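Alkaline phosphatase (Antarctic bacterium, PDB 2W5V) probably hydrolyses phosphate monoesters as a zinc- and magnesium-dependent alkaline phosphatase, passing through a phosphoserine intermediate. Local coordinates at residues V127-S131 with F230-T235. The protein carries 1 engineered substitution. Sequence-based numbering, arbitrary orientation.
Sequences VVATS and FLSAAT
Val128 is the bump of strand 124-129 that drops into a hollow on helix 230-242 walled by Phe230, Leu231, Ala234 and Thr235. Its CG1, swung anti to the backbone N (chi1 171°), enters between Leu231 CD1 at 3.8 Å and Ala234 CB at 3.9 Å. A branched valine suits both a strand and this hollow, while the small methyl of Ala234 keeps the floor low and also lies over one face of the Phe230 ring. That ring reaches past Val128 to the following residues, where its edge meets Ala129 O, 3.3 Å from CE2, and Thr130 CG2, 4.1 Å from CD2. With an alanine in place of Phe230, a gap would probably open beside Ala129 O and Thr130 CG2, and Ala234 CB would lose the ring face it covers. The Ala129 methyl points away from the helix and packs against Glu254, a magnesium ligand. Thr235 hides its polarity by donating OG1 to Leu231 O (2.8 Å), on the opposite face of that carbonyl from its own backbone N. Segments 127-129 and 230-235 run nearly antiparallel (170°), as in the alpha/beta layering of alkaline phosphatases. No hydrogen bond joins 127-131 to 230-235, so their pairing rests on apolar fit, with Thr235 OG1 bonding Ser253 as a polar tie to the next strand.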
loop_
_atom_site.group_PDB
_atom_site.type_symbol
_atom_site.label_atom_id
_atom_site.label_comp_id
_atom_site.label_asym_id
_atom_site.label_seq_id
_atom_site.Cartn_x
_atom_site.Cartn_y
_atom_site.Cartn_z
ATOM N N VAL B 127 -14.201 23.185 -2.617
ATOM C CA VAL B 127 -12.873 22.740 -3.000
ATOM C C VAL B 127 -11.803 23.526 -2.241
ATOM O O VAL B 127 -11.797 24.763 -2.258
ATOM C CB VAL B 127 -12.669 22.898 -4.508
ATOM C CG1 VAL B 127 -11.224 22.675 -4.875
ATOM C CG2 VAL B 127 -13.572 21.927 -5.259
ATOM N N VAL B 128 -10.912 22.808 -1.568
ATOM C CA VAL B 128 -9.828 23.421 -0.804
ATOM C C VAL B 128 -8.495 22.867 -1.294
ATOM O O VAL B 128 -8.409 21.678 -1.631
ATOM C CB VAL B 128 -9.993 23.141 0.710
ATOM C CG1 VAL B 128 -8.765 23.594 1.481
ATOM C CG2 VAL B 128 -11.247 23.822 1.238
ATOM N N ALA B 129 -7.462 23.713 -1.345
ATOM C CA ALA B 129 -6.148 23.290 -1.832
ATOM C C ALA B 129 -5.023 24.154 -1.264
ATOM O O ALA B 129 -5.245 25.318 -0.955
ATOM C CB ALA B 129 -6.116 23.343 -3.345
ATOM N N THR B 130 -3.815 23.596 -1.153
ATOM C CA THR B 130 -2.662 24.378 -0.697
ATOM C C THR B 130 -1.841 24.907 -1.870
ATOM O O THR B 130 -0.914 25.696 -1.689
ATOM C CB THR B 130 -1.748 23.604 0.278
ATOM O OG1 THR B 130 -1.258 22.418 -0.360
ATOM C CG2 THR B 130 -2.510 23.221 1.534
ATOM N N SER B 131 -2.183 24.464 -3.072
ATOM C CA SER B 131 -1.626 25.052 -4.282
ATOM C C SER B 131 -2.505 26.228 -4.692
ATOM O O SER B 131 -3.407 26.635 -3.958
ATOM C CB SER B 131 -1.622 24.022 -5.418
ATOM O OG SER B 131 -2.936 23.520 -5.645
ATOM N N PHE B 230 -3.881 25.882 7.978
ATOM C CA PHE B 230 -4.771 26.270 6.888
ATOM C C PHE B 230 -5.645 25.125 6.365
ATOM O O PHE B 230 -6.863 25.260 6.257
ATOM C CB PHE B 230 -3.985 26.850 5.720
ATOM C CG PHE B 230 -4.807 26.995 4.473
ATOM C CD1 PHE B 230 -5.776 27.985 4.384
ATOM C CD2 PHE B 230 -4.629 26.137 3.401
ATOM C CE1 PHE B 230 -6.543 28.130 3.234
ATOM C CE2 PHE B 230 -5.397 26.267 2.247
ATOM C CZ PHE B 230 -6.356 27.268 2.167
ATOM N N LEU B 231 -5.029 23.998 6.020
ATOM C CA LEU B 231 -5.788 22.936 5.370
ATOM C C LEU B 231 -6.911 22.429 6.280
ATOM O O LEU B 231 -8.059 22.323 5.853
ATOM C CB LEU B 231 -4.871 21.794 4.908
ATOM C CG LEU B 231 -5.528 20.642 4.149
ATOM C CD1 LEU B 231 -6.215 21.141 2.887
ATOM C CD2 LEU B 231 -4.491 19.586 3.813
ATOM N N SER B 232 -6.593 22.129 7.535
ATOM C CA SER B 232 -7.631 21.709 8.472
ATOM C C SER B 232 -8.688 22.792 8.681
ATOM O O SER B 232 -9.884 22.524 8.583
ATOM C CB SER B 232 -7.030 21.303 9.818
ATOM O OG SER B 232 -6.264 20.122 9.677
ATOM N N ALA B 233 -8.242 24.010 8.975
ATOM C CA ALA B 233 -9.160 25.105 9.274
ATOM C C ALA B 233 -10.101 25.389 8.105
ATOM O O ALA B 233 -11.287 25.648 8.304
ATOM C CB ALA B 233 -8.389 26.370 9.660
ATOM N N ALA B 234 -9.564 25.348 6.886
ATOM C CA ALA B 234 -10.359 25.640 5.699
ATOM C C ALA B 234 -11.339 24.508 5.404
ATOM O O ALA B 234 -12.457 24.749 4.954
ATOM C CB ALA B 234 -9.462 25.898 4.502
ATOM N N THR B 235 -10.916 23.274 5.661
ATOM C CA THR B 235 -11.809 22.131 5.516
ATOM C C THR B 235 -12.946 22.210 6.542
ATOM O O THR B 235 -14.113 21.973 6.221
ATOM C CB THR B 235 -11.039 20.804 5.692
ATOM O OG1 THR B 235 -10.015 20.719 4.697
ATOM C CG2 THR B 235 -11.970 19.617 5.539
#